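Local structure of fatty acid CoA ligase (Marinactinospora thermotolerans, 6SQ8) at residues A[18-23]-A[217-222]; A[79-84]-A[201-206]; A[195-200]-A[241-246]; A[237-242]-A[261-266]. The protein is a member of the ANL superfamily of AMP-binding enzymes, built from a large N-terminal region and a smaller C-terminal domain. All coordinates share one frame; numbering follows the deposited sequence.

Interaction 1. Residues A[18-23]-A[217-222]; sequences AVTGAG and GGTVVL
Ala-18, Thr-20, Val-220 and Leu-222 tie the two segments together through their backbones. Val-220 N donates to Ala-18 O at 2.8 Å, Thr-20 N to Val-220 O at 2.9 Å, and Leu-222 N to Thr-20 O at 3.0 Å. Each of these three carbonyls also receives a CA-H...O contact, the closest being Val-19 CA to Val-220 O at 3.1 Å. Side chains add a thinner layer. On the face shared by Val-19 and Val-220, Val-19 CG1 lies 3.9 Å from Leu-222 CD1. The CG1 branch sits anti to the Val-19 backbone N (chi1 -163°), which sends it along the sheet to the leucine. Near the start of the ladder the methyl CG2 of Thr-219 meets Thr-20 OG1 at 3.6 Å. Bridges Val-19 to Val-220 and Thr-20 to Val-221 run parallel, with the two short strand axes at 28°, so strand 17-20 is added in parallel to the edge of strand 219-222 in the N-terminal region. On its other side strand 17-20 pairs antiparallel with 25-27, where Ala-18 and Val-19 both face Val-26 in a classic beta bulge. Thr-219 OG1 is bonded to Val-17 O. Just upstream, Gly-217, with positive phi, closes helix 205-215 in a Schellman motif, and Ile-64 of helix 61-72 packs on Val-19, Val-220 and Leu-222.

Interaction 2. Residues A[79-84]-A[201-206]; sequences GLRPTA and PLSDLG. With EQ2 (1-ethanoyl-9~{H}-pyrido[3,4-b]indole-3-carboxylic acid), chain F.
Arg-81 and Asp-204 form a salt bridge in which the guanidinium meets the carboxylate side-on, with one nitrogen for each oxygen. NE donates to Asp-204 OD2 at 3.0 Å and NH2 to Asp-204 OD1 at 3.1 Å. The two planes are turned 56° against each other, and both oxygens are met from above the carboxylate plane rather than within it. The bend of the arginine chain at chi3 (-62°) swings its NE and NH2 edge round to the acid. Among hydrogen bonds inside the segment, Ser-203 OG donates to Asp-204 OD2 at 3.1 Å from the face opposite to Arg-81 NE, so this one oxygen is held from both faces. Arg-81 NH2 has a second acceptor in Phe-160 O, which helps to fix the rotation of the guanidinium. Residues 201-204 make a type I beta turn leading into helix 205-215, and Asp-204 stands at its N-cap position, although its carboxylate makes no capping bond and is spent on the arginine and the serine. The turn thereby joins the start of this helix to the loop that follows strand 76-79 of the five-stranded parallel sheet. Apolar packing is slight: Pro-82 CG lies 4.0 Å from Pro-201 CB, the two rings crossing at about a right angle. A plain van der Waals contact brings Pro-82 CD to 3.5 Å from Ser-203 OG. Ligand contact comes from the next residue, Leu-205, whose CD1 stands above the rim of the tricyclic system, 3.5 Å from EQ2 N2.

Interaction 3. Residues A[195-200]-A[241-246]; sequences RFLIPI and THVFLA
The Phe-196 ring receives His-242 CB over one face, a CH-pi contact of 3.6 Å to the ring centroid. Their two rings are near parallel, with planes at 24°, but slid apart to 5.4 Å between centroids, so the methylene rather than the imidazole lies over the phenyl face. At the imidazole edge, in plane, Thr-241 OG1 is hydrogen-bonded to His-242 ND1, while NE2 reaches Tyr-189 O; the same OG1 accepts from Arg-195 N at 2.8 Å. The Arg-195 guanidinium carries the methyl of Thr-241 over one face, NH2 to CG2 being 3.7 Å. Ile-200 CD1 comes within 3.6 Å of Phe-244 CD1, and the Phe-244 ring also touches EQ2 in its pocket.

Backbone bonds set the parallel pairing. Arg-195 O accepts from Thr-241 N, in its carbonyl plane on a lone pair, and from His-242 N, 40° above that plane. Leu-197 N donates to His-242 O at 2.8 Å. On the reverse face Leu-197 CB meets Val-243 CG2 at 3.8 Å. Strand 195-198 lies between 219-222 and 242-245, which pairs on with 269-273; helix 205-215 packs on Phe-196 and Phe-244, and helix 247-255 on Pro-199, Ile-200 and Leu-245.

Interaction 4. Residues A[237-242]-A[261-266]; sequences RERATH and RSDLSS
Arg-239 and Asp-263 meet with their side chains at about a right angle, the guanidinium and carboxylate planes 68° apart. NH2 and Asp-263 OD2 make the salt bridge at 2.6 Å, and the carboxyl carbon CG lies at the guanidinium edge, in plane. Bends at chi2 (-105°) and chi3 carry the guanidinium across to the acid, where NH2 is the nitrogen that meets it. The other carboxylate oxygen, OD1, is engaged within its own segment: Ser-265 N donates to it at 3.0 Å, which closes an Asx turn and restrains the rotation of the acid.

Ser-266 forms the second point of contact. Its CB sits 3.9 Å from Arg-239 CB, and its OG donates to Ala-240 O at 2.8 Å from 36° above the carbonyl plane. The backbone oxygen of the same serine receives the CA-H of Thr-241, with CA to O at 3.4 Å. Ser-266 thus touches three successive residues of the opposing loop, while the charged pair lies toward the surface.

Arg-239 has positive phi and is the C-prime residue of a Schellman motif that ends helix 228-237. The chain then turns into strand 242-245. The partner loop runs from helix 247-255 to strand 269-273, the next strand in parallel pairing, and Leu-264 and Ser-266 pack against Ile-235 of helix 228-237.

Interactions 1, 3 and 4 follow one run of parallel strands. Strands 17-20, 219-222, 195-198, 242-245 and 269-273 are successive neighbours, with interaction 1 joining the first pair and interaction 3 the third. The centres of interactions 1 and 3 lie about 11 Å apart, and Val-221 bonds across to Phe-196 and Ile-198. Interaction 4 shares Thr-241 and His-242 with interaction 3 and links the loops leading into strands 242-245 and 269-273. Interaction 2, nested along the chain within interaction 1, lies where strand 195-198 passes into helix 205-215. Its centre is about 26 Å from that of interaction 4. Leu-205 and Phe-244 touch, so interactions 2 and 3 come together at the EQ2 pocket.

Interaction 1. Residues A[18-23]-A[217-222]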
loop_
_atom_site.group_PDB
_atom_site.type_symbol
_atom_site.label_atom_id
_atom_site.label_comp_id
_atom_site.label_asym_id
_atom_site.label_seq_id
_atom_site.Cartn_x
_atom_site.Cartn_y
_atom_site.Cartn_z
ATOM N N ALA A 18 -13.135 -14.307 13.980
ATOM C CA ALA A 18 -12.967 -13.254 12.991
ATOM C C ALA A 18 -11.665 -12.472 13.221
ATOM O O ALA A 18 -10.934 -12.229 12.275
ATOM C CB ALA A 18 -14.163 -12.351 13.006
ATOM N N VAL A 19 -11.382 -12.079 14.473
ATOM C CA VAL A 19 -10.212 -11.266 14.804
ATOM C C VAL A 19 -9.523 -11.823 16.057
ATOM O O VAL A 19 -10.169 -12.357 16.917
ATOM C CB VAL A 19 -10.604 -9.794 15.011
ATOM C CG1 VAL A 19 -9.389 -8.880 14.948
ATOM C CG2 VAL A 19 -11.669 -9.344 14.027
ATOM N N THR A 20 -8.190 -11.700 16.128
ATOM C CA THR A 20 -7.386 -11.932 17.331
ATOM C C THR A 20 -6.392 -10.781 17.467
ATOM O O THR A 20 -5.945 -10.218 16.469
ATOM C CB THR A 20 -6.602 -13.254 17.273
ATOM O OG1 THR A 20 -7.442 -14.276 16.752
ATOM C CG2 THR A 20 -6.090 -13.705 18.623
ATOM N N GLY A 21 -6.008 -10.468 18.705
ATOM C CA GLY A 21 -5.084 -9.381 18.988
ATOM C C GLY A 21 -4.410 -9.542 20.341
ATOM O O GLY A 21 -4.216 -10.681 20.823
ATOM N N ALA A 22 -4.042 -8.389 20.927
ATOM C CA ALA A 22 -3.508 -8.289 22.287
ATOM C C ALA A 22 -4.534 -8.859 23.275
ATOM O O ALA A 22 -4.222 -9.831 23.979
ATOM C CB ALA A 22 -3.168 -6.851 22.607
ATOM N N GLY A 23 -5.745 -8.273 23.268
ATOM C CA GLY A 23 -6.816 -8.562 24.234
ATOM C C GLY A 23 -7.380 -9.976 24.133
ATOM O O GLY A 23 -8.052 -10.442 25.071
ATOM N N GLY A 217 -13.200 -16.518 4.896
ATOM C CA GLY A 217 -13.515 -17.382 6.020
ATOM C C GLY A 217 -12.404 -17.461 7.045
ATOM O O GLY A 217 -12.427 -18.315 7.926
ATOM N N GLY A 218 -11.449 -16.536 6.946
ATOM C CA GLY A 218 -10.265 -16.540 7.791
ATOM C C GLY A 218 -10.391 -15.661 9.013
ATOM O O GLY A 218 -11.462 -15.123 9.304
ATOM N N THR A 219 -9.260 -15.526 9.705
ATOM C CA THR A 219 -9.119 -14.739 10.917
ATOM C C THR A 219 -8.079 -13.635 10.697
ATOM O O THR A 219 -6.954 -13.922 10.306
ATOM C CB THR A 219 -8.663 -15.635 12.070
ATOM O OG1 THR A 219 -9.565 -16.743 12.129
ATOM C CG2 THR A 219 -8.613 -14.902 13.390
ATOM N N VAL A 220 -8.459 -12.385 10.966
ATOM C CA VAL A 220 -7.537 -11.267 10.975
ATOM C C VAL A 220 -6.817 -11.272 12.315
ATOM O O VAL A 220 -7.450 -11.459 13.333
ATOM C CB VAL A 220 -8.260 -9.925 10.762
ATOM C CG1 VAL A 220 -7.311 -8.743 10.935
ATOM C CG2 VAL A 220 -8.967 -9.869 9.415
ATOM N N VAL A 221 -5.498 -11.055 12.282
ATOM C CA VAL A 221 -4.664 -10.910 13.474
ATOM C C VAL A 221 -4.087 -9.496 13.440
ATOM O O VAL A 221 -3.333 -9.203 12.536
ATOM C CB VAL A 221 -3.540 -11.962 13.509
ATOM C CG1 VAL A 221 -2.710 -11.835 14.770
ATOM C CG2 VAL A 221 -4.060 -13.380 13.369
ATOM N N LEU A 222 -4.448 -8.652 14.419
ATOM C CA LEU A 222 -4.117 -7.217 14.390
ATOM C C LEU A 222 -2.909 -6.915 15.271
ATOM O O LEU A 222 -2.814 -7.398 16.392
ATOM C CB LEU A 222 -5.292 -6.401 14.922
ATOM C CG LEU A 222 -6.442 -6.167 13.958
ATOM C CD1 LEU A 222 -7.547 -5.443 14.696
ATOM C CD2 LEU A 222 -5.997 -5.404 12.727
#

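Interaction 2. Residues A[79-84]-A[201-206]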
loop_
_atom_site.group_PDB
_atom_site.type_symbol
_atom_site.label_atom_id
_atom_site.label_comp_id
_atom_site.label_asym_id
_atom_site.label_seq_id
_atom_site.Cartn_x
_atom_site.Cartn_y
_atom_site.Cartn_z
ATOM N N GLY A 79 -10.955 6.443 5.039
ATOM C CA GLY A 79 -10.008 6.144 6.097
ATOM C C GLY A 79 -8.958 7.236 6.243
ATOM O O GLY A 79 -8.142 7.462 5.343
ATOM N N LEU A 80 -8.984 7.919 7.391
ATOM C CA LEU A 80 -8.031 8.959 7.705
ATOM C C LEU A 80 -6.735 8.334 8.225
ATOM O O LEU A 80 -6.686 7.767 9.310
ATOM C CB LEU A 80 -8.656 9.902 8.732
ATOM C CG LEU A 80 -9.847 10.695 8.218
ATOM C CD1 LEU A 80 -10.534 11.432 9.359
ATOM C CD2 LEU A 80 -9.405 11.671 7.143
ATOM N N ARG A 81 -5.695 8.482 7.407
ATOM C CA ARG A 81 -4.376 7.893 7.583
ATOM C C ARG A 81 -3.754 8.417 8.877
ATOM O O ARG A 81 -3.746 9.626 9.105
ATOM C CB ARG A 81 -3.541 8.282 6.361
ATOM C CG ARG A 81 -2.434 7.315 5.972
ATOM C CD ARG A 81 -2.051 7.557 4.524
ATOM N NE ARG A 81 -3.189 7.305 3.644
ATOM C CZ ARG A 81 -3.399 7.900 2.486
ATOM N NH1 ARG A 81 -2.581 8.850 2.075
ATOM N NH2 ARG A 81 -4.436 7.546 1.754
ATOM N N PRO A 82 -3.214 7.549 9.766
ATOM C CA PRO A 82 -2.549 8.018 10.986
ATOM C C PRO A 82 -1.256 8.835 10.770
ATOM O O PRO A 82 -0.985 9.750 11.549
ATOM C CB PRO A 82 -2.243 6.725 11.750
ATOM C CG PRO A 82 -2.202 5.664 10.690
ATOM C CD PRO A 82 -3.227 6.084 9.656
ATOM N N THR A 83 -0.493 8.515 9.722
ATOM C CA THR A 83 0.775 9.217 9.414
ATOM C C THR A 83 0.534 10.605 8.792
ATOM O O THR A 83 1.455 11.411 8.725
ATOM C CB THR A 83 1.675 8.408 8.465
ATOM O OG1 THR A 83 0.863 7.978 7.376
ATOM C CG2 THR A 83 2.320 7.210 9.132
ATOM N N ALA A 84 -0.679 10.870 8.305
ATOM C CA ALA A 84 -0.960 12.110 7.584
ATOM C C ALA A 84 -1.053 13.283 8.569
ATOM O O ALA A 84 -1.437 13.118 9.733
ATOM C CB ALA A 84 -2.222 11.973 6.772
ATOM N N PRO A 201 -1.646 0.035 8.624
ATOM C CA PRO A 201 -2.848 0.701 9.105
ATOM C C PRO A 201 -4.116 0.192 8.406
ATOM O O PRO A 201 -4.107 -0.010 7.186
ATOM C CB PRO A 201 -2.615 2.178 8.738
ATOM C CG PRO A 201 -1.125 2.302 8.585
ATOM C CD PRO A 201 -0.700 0.976 8.006
ATOM N N LEU A 202 -5.195 0.014 9.193
ATOM C CA LEU A 202 -6.503 -0.410 8.699
ATOM C C LEU A 202 -7.159 0.677 7.836
ATOM O O LEU A 202 -8.164 0.404 7.175
ATOM C CB LEU A 202 -7.394 -0.751 9.892
ATOM C CG LEU A 202 -7.130 -2.104 10.556
ATOM C CD1 LEU A 202 -8.111 -2.336 11.723
ATOM C CD2 LEU A 202 -7.205 -3.247 9.539
ATOM N N SER A 203 -6.612 1.897 7.845
ATOM C CA SER A 203 -7.173 3.005 7.086
ATOM C C SER A 203 -6.984 2.830 5.566
ATOM O O SER A 203 -7.731 3.441 4.800
ATOM C CB SER A 203 -6.577 4.302 7.545
ATOM O OG SER A 203 -5.168 4.288 7.380
ATOM N N ASP A 204 -5.995 2.029 5.122
ATOM C CA ASP A 204 -5.717 1.844 3.670
ATOM C C ASP A 204 -5.643 0.348 3.334
ATOM O O ASP A 204 -6.558 -0.383 3.660
ATOM C CB ASP A 204 -4.501 2.669 3.254
ATOM C CG ASP A 204 -4.724 4.153 3.484
ATOM O OD1 ASP A 204 -5.420 4.775 2.667
ATOM O OD2 ASP A 204 -4.210 4.669 4.498
ATOM N N LEU A 205 -4.582 -0.098 2.663
ATOM C CA LEU A 205 -4.526 -1.466 2.165
ATOM C C LEU A 205 -4.816 -2.468 3.289
ATOM O O LEU A 205 -5.494 -3.465 3.073
ATOM C CB LEU A 205 -3.164 -1.752 1.542
ATOM C CG LEU A 205 -2.953 -3.189 1.077
ATOM C CD1 LEU A 205 -4.004 -3.571 0.049
ATOM C CD2 LEU A 205 -1.551 -3.366 0.502
ATOM N N GLY A 206 -4.313 -2.186 4.492
ATOM C CA GLY A 206 -4.544 -3.051 5.664
ATOM C C GLY A 206 -6.005 -3.421 5.843
ATOM O O GLY A 206 -6.337 -4.569 6.109
HETATM C C1 EQ2 F . -0.592 -4.502 -3.514
HETATM C C2 EQ2 F . 0.115 -3.251 -3.126
HETATM O O1 EQ2 F . 1.264 -3.318 -2.727
HETATM C C3 EQ2 F . -0.610 -1.933 -3.177
HETATM N N1 EQ2 F . 0.148 -0.829 -3.159
HETATM C C4 EQ2 F . -0.427 0.383 -3.177
HETATM C C5 EQ2 F . 0.485 1.589 -3.111
HETATM O O2 EQ2 F . 1.719 1.397 -3.107
HETATM O O3 EQ2 F . -0.085 2.690 -3.019
HETATM C C6 EQ2 F . -1.805 0.556 -3.208
HETATM C C7 EQ2 F . -2.616 -0.563 -3.230
HETATM C C8 EQ2 F . -4.038 -0.780 -3.279
HETATM C C9 EQ2 F . -5.157 0.049 -3.317
HETATM C C10 EQ2 F . -6.410 -0.523 -3.368
HETATM C C11 EQ2 F . -6.568 -1.907 -3.378
HETATM C C12 EQ2 F . -5.487 -2.755 -3.355
HETATM C C13 EQ2 F . -4.222 -2.174 -3.302
HETATM N N2 EQ2 F . -2.986 -2.790 -3.260
HETATM C C14 EQ2 F . -2.011 -1.835 -3.217
#

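Interaction 3. Residues A[195-200]-A[241-246]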
loop_
_atom_site.group_PDB
_atom_site.type_symbol
_atom_site.label_atom_id
_atom_site.label_comp_id
_atom_site.label_asym_id
_atom_site.label_seq_id
_atom_site.Cartn_x
_atom_site.Cartn_y
_atom_site.Cartn_z
ATOM N N ARG A 195 -4.854 -17.110 8.490
ATOM C CA ARG A 195 -4.626 -16.348 9.705
ATOM C C ARG A 195 -3.663 -15.224 9.325
ATOM O O ARG A 195 -2.447 -15.429 9.236
ATOM C CB ARG A 195 -4.100 -17.242 10.828
ATOM C CG ARG A 195 -5.180 -17.901 11.681
ATOM C CD ARG A 195 -5.825 -19.188 11.155
ATOM N NE ARG A 195 -4.973 -20.358 10.924
ATOM C CZ ARG A 195 -3.843 -20.647 11.576
ATOM N NH1 ARG A 195 -3.507 -19.925 12.631
ATOM N NH2 ARG A 195 -3.051 -21.629 11.160
ATOM N N PHE A 196 -4.235 -14.054 9.034
ATOM C CA PHE A 196 -3.543 -12.984 8.331
ATOM C C PHE A 196 -3.179 -11.873 9.316
ATOM O O PHE A 196 -4.049 -11.192 9.859
ATOM C CB PHE A 196 -4.404 -12.452 7.192
ATOM C CG PHE A 196 -3.645 -11.819 6.057
ATOM C CD1 PHE A 196 -2.771 -10.767 6.274
ATOM C CD2 PHE A 196 -3.849 -12.235 4.754
ATOM C CE1 PHE A 196 -2.092 -10.173 5.219
ATOM C CE2 PHE A 196 -3.173 -11.646 3.696
ATOM C CZ PHE A 196 -2.302 -10.606 3.932
ATOM N N LEU A 197 -1.867 -11.691 9.500
ATOM C CA LEU A 197 -1.292 -10.708 10.398
ATOM C C LEU A 197 -1.240 -9.369 9.662
ATOM O O LEU A 197 -0.631 -9.253 8.597
ATOM C CB LEU A 197 0.118 -11.177 10.768
ATOM C CG LEU A 197 0.600 -10.898 12.193
ATOM C CD1 LEU A 197 2.119 -10.705 12.249
ATOM C CD2 LEU A 197 -0.090 -9.697 12.801
ATOM N N ILE A 198 -1.872 -8.359 10.236
ATOM C CA ILE A 198 -1.941 -7.074 9.604
ATOM C C ILE A 198 -1.399 -6.017 10.550
ATOM O O ILE A 198 -2.118 -5.521 11.408
ATOM C CB ILE A 198 -3.378 -6.750 9.162
ATOM C CG1 ILE A 198 -3.954 -7.912 8.349
ATOM C CG2 ILE A 198 -3.401 -5.444 8.390
ATOM C CD1 ILE A 198 -5.231 -7.601 7.638
ATOM N N PRO A 199 -0.119 -5.641 10.388
ATOM C CA PRO A 199 0.475 -4.529 11.120
ATOM C C PRO A 199 0.506 -3.202 10.350
ATOM O O PRO A 199 1.029 -2.228 10.864
ATOM C CB PRO A 199 1.899 -5.070 11.293
ATOM C CG PRO A 199 2.186 -5.747 9.970
ATOM C CD PRO A 199 0.855 -6.307 9.511
ATOM N N ILE A 200 -0.013 -3.176 9.125
ATOM C CA ILE A 200 -0.140 -1.930 8.394
ATOM C C ILE A 200 -1.475 -1.296 8.764
ATOM O O ILE A 200 -2.380 -1.989 9.190
ATOM C CB ILE A 200 0.008 -2.132 6.875
ATOM C CG1 ILE A 200 -1.107 -2.997 6.286
ATOM C CG2 ILE A 200 1.377 -2.680 6.544
ATOM C CD1 ILE A 200 -0.934 -3.303 4.812
ATOM N N THR A 241 -0.603 -17.475 9.039
ATOM C CA THR A 241 -0.312 -18.055 7.746
ATOM C C THR A 241 0.142 -16.970 6.760
ATOM O O THR A 241 0.846 -17.253 5.802
ATOM C CB THR A 241 -1.536 -18.758 7.156
ATOM O OG1 THR A 241 -2.563 -17.775 7.011
ATOM C CG2 THR A 241 -2.019 -19.904 8.011
ATOM N N HIS A 242 -0.322 -15.740 6.976
ATOM C CA HIS A 242 -0.046 -14.647 6.095
ATOM C C HIS A 242 0.314 -13.431 6.930
ATOM O O HIS A 242 -0.130 -13.322 8.081
ATOM C CB HIS A 242 -1.258 -14.343 5.218
ATOM C CG HIS A 242 -1.633 -15.442 4.278
ATOM N ND1 HIS A 242 -2.037 -16.690 4.725
ATOM C CD2 HIS A 242 -1.669 -15.475 2.928
ATOM C CE1 HIS A 242 -2.306 -17.445 3.683
ATOM N NE2 HIS A 242 -2.095 -16.717 2.569
ATOM N N VAL A 243 1.122 -12.551 6.330
ATOM C CA VAL A 243 1.435 -11.254 6.891
ATOM C C VAL A 243 1.771 -10.318 5.729
ATOM O O VAL A 243 2.283 -10.756 4.719
ATOM C CB VAL A 243 2.589 -11.334 7.906
ATOM C CG1 VAL A 243 3.844 -11.890 7.285
ATOM C CG2 VAL A 243 2.893 -9.982 8.521
ATOM N N PHE A 244 1.467 -9.034 5.905
ATOM C CA PHE A 244 1.854 -8.019 4.964
ATOM C C PHE A 244 2.768 -7.007 5.655
ATOM O O PHE A 244 2.421 -6.506 6.719
ATOM C CB PHE A 244 0.647 -7.297 4.373
ATOM C CG PHE A 244 0.988 -6.476 3.150
ATOM C CD1 PHE A 244 1.649 -5.265 3.264
ATOM C CD2 PHE A 244 0.662 -6.926 1.883
ATOM C CE1 PHE A 244 1.966 -4.528 2.131
ATOM C CE2 PHE A 244 0.991 -6.196 0.753
ATOM C CZ PHE A 244 1.647 -5.001 0.879
ATOM N N LEU A 245 3.906 -6.720 5.001
ATOM C CA LEU A 245 4.965 -5.859 5.498
ATOM C C LEU A 245 5.362 -4.852 4.421
ATOM O O LEU A 245 5.327 -5.171 3.217
ATOM C CB LEU A 245 6.181 -6.722 5.830
ATOM C CG LEU A 245 5.954 -7.812 6.857
ATOM C CD1 LEU A 245 7.193 -8.676 6.966
ATOM C CD2 LEU A 245 5.605 -7.205 8.192
ATOM N N ALA A 246 5.756 -3.651 4.866
ATOM C CA ALA A 246 6.532 -2.735 4.041
ATOM C C ALA A 246 7.894 -3.371 3.801
ATOM O O ALA A 246 8.380 -4.119 4.647
ATOM C CB ALA A 246 6.680 -1.391 4.709
#

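Interaction 4. Residues A[237-242]-A[261-266]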
loop_
_atom_site.group_PDB
_atom_site.type_symbol
_atom_site.label_atom_id
_atom_site.label_comp_id
_atom_site.label_asym_id
_atom_site.label_seq_id
_atom_site.Cartn_x
_atom_site.Cartn_y
_atom_site.Cartn_z
ATOM N N ARG A 237 2.798 -17.610 17.980
ATOM C CA ARG A 237 1.737 -17.728 18.991
ATOM C C ARG A 237 0.356 -17.943 18.327
ATOM O O ARG A 237 -0.404 -18.785 18.766
ATOM C CB ARG A 237 1.771 -16.495 19.902
ATOM C CG ARG A 237 0.861 -16.586 21.124
ATOM C CD ARG A 237 0.766 -15.314 21.988
ATOM N NE ARG A 237 1.191 -14.065 21.345
ATOM C CZ ARG A 237 0.387 -13.217 20.693
ATOM N NH1 ARG A 237 -0.922 -13.408 20.680
ATOM N NH2 ARG A 237 0.898 -12.185 20.042
ATOM N N GLU A 238 0.033 -17.184 17.274
ATOM C CA GLU A 238 -1.275 -17.265 16.586
ATOM C C GLU A 238 -1.192 -18.210 15.370
ATOM O O GLU A 238 -2.173 -18.402 14.674
ATOM C CB GLU A 238 -1.739 -15.891 16.098
ATOM C CG GLU A 238 -1.648 -14.797 17.143
ATOM C CD GLU A 238 -2.706 -14.822 18.224
ATOM O OE1 GLU A 238 -3.537 -15.758 18.265
ATOM O OE2 GLU A 238 -2.753 -13.824 18.994
ATOM N N ARG A 239 -0.024 -18.804 15.124
ATOM C CA ARG A 239 0.214 -19.663 13.986
ATOM C C ARG A 239 -0.280 -18.972 12.705
ATOM O O ARG A 239 -0.999 -19.577 11.916
ATOM C CB ARG A 239 -0.472 -21.013 14.192
ATOM C CG ARG A 239 -0.180 -21.690 15.518
ATOM C CD ARG A 239 0.779 -22.847 15.360
ATOM N NE ARG A 239 2.217 -22.592 15.360
ATOM C CZ ARG A 239 3.088 -23.207 16.162
ATOM N NH1 ARG A 239 2.667 -23.724 17.303
ATOM N NH2 ARG A 239 4.358 -23.300 15.805
ATOM N N ALA A 240 0.119 -17.704 12.516
ATOM C CA ALA A 240 -0.275 -16.899 11.373
ATOM C C ALA A 240 0.234 -17.537 10.075
ATOM O O ALA A 240 1.328 -18.065 10.021
ATOM C CB ALA A 240 0.248 -15.495 11.529
ATOM N N THR A 241 -0.603 -17.475 9.039
ATOM C CA THR A 241 -0.312 -18.055 7.746
ATOM C C THR A 241 0.142 -16.970 6.760
ATOM O O THR A 241 0.846 -17.253 5.802
ATOM C CB THR A 241 -1.536 -18.758 7.156
ATOM O OG1 THR A 241 -2.563 -17.775 7.011
ATOM C CG2 THR A 241 -2.019 -19.904 8.011
ATOM N N HIS A 242 -0.322 -15.740 6.976
ATOM C CA HIS A 242 -0.046 -14.647 6.095
ATOM C C HIS A 242 0.314 -13.431 6.930
ATOM O O HIS A 242 -0.130 -13.322 8.081
ATOM C CB HIS A 242 -1.258 -14.343 5.218
ATOM C CG HIS A 242 -1.633 -15.442 4.278
ATOM N ND1 HIS A 242 -2.037 -16.690 4.725
ATOM C CD2 HIS A 242 -1.669 -15.475 2.928
ATOM C CE1 HIS A 242 -2.306 -17.445 3.683
ATOM N NE2 HIS A 242 -2.095 -16.717 2.569
ATOM N N ARG A 261 15.638 -18.918 15.929
ATOM C CA ARG A 261 15.049 -19.370 17.219
ATOM C C ARG A 261 13.526 -19.584 17.062
ATOM O O ARG A 261 12.973 -20.517 17.628
ATOM C CB ARG A 261 15.378 -18.334 18.309
ATOM C CG ARG A 261 15.169 -18.742 19.767
ATOM C CD ARG A 261 15.015 -17.558 20.736
ATOM N N SER A 262 12.856 -18.723 16.287
ATOM C CA SER A 262 11.374 -18.692 16.132
ATOM C C SER A 262 10.863 -19.809 15.217
ATOM O O SER A 262 11.572 -20.228 14.275
ATOM C CB SER A 262 10.912 -17.359 15.583
ATOM O OG SER A 262 11.355 -16.295 16.404
ATOM N N ASP A 263 9.622 -20.247 15.492
ATOM C CA ASP A 263 8.924 -21.270 14.694
ATOM C C ASP A 263 7.899 -20.571 13.806
ATOM O O ASP A 263 6.867 -20.120 14.287
ATOM C CB ASP A 263 8.246 -22.349 15.549
ATOM C CG ASP A 263 7.453 -23.384 14.763
ATOM O OD1 ASP A 263 7.555 -23.409 13.509
ATOM O OD2 ASP A 263 6.729 -24.172 15.412
ATOM N N LEU A 264 8.215 -20.496 12.512
ATOM C CA LEU A 264 7.398 -19.829 11.538
ATOM C C LEU A 264 6.879 -20.848 10.520
ATOM O O LEU A 264 6.554 -20.479 9.392
ATOM C CB LEU A 264 8.232 -18.753 10.842
ATOM C CG LEU A 264 8.990 -17.789 11.754
ATOM C CD1 LEU A 264 9.657 -16.704 10.927
ATOM C CD2 LEU A 264 8.091 -17.158 12.799
ATOM N N SER A 265 6.739 -22.113 10.937
ATOM C CA SER A 265 6.293 -23.179 10.037
ATOM C C SER A 265 4.860 -22.928 9.566
ATOM O O SER A 265 4.475 -23.483 8.551
ATOM C CB SER A 265 6.430 -24.544 10.674
ATOM O OG SER A 265 5.937 -24.541 11.997
ATOM N N SER A 266 4.093 -22.104 10.296
ATOM C CA SER A 266 2.704 -21.771 9.916
ATOM C C SER A 266 2.650 -20.872 8.677
ATOM O O SER A 266 1.631 -20.896 7.978
ATOM C CB SER A 266 1.905 -21.164 11.052
ATOM O OG SER A 266 2.549 -20.032 11.594
#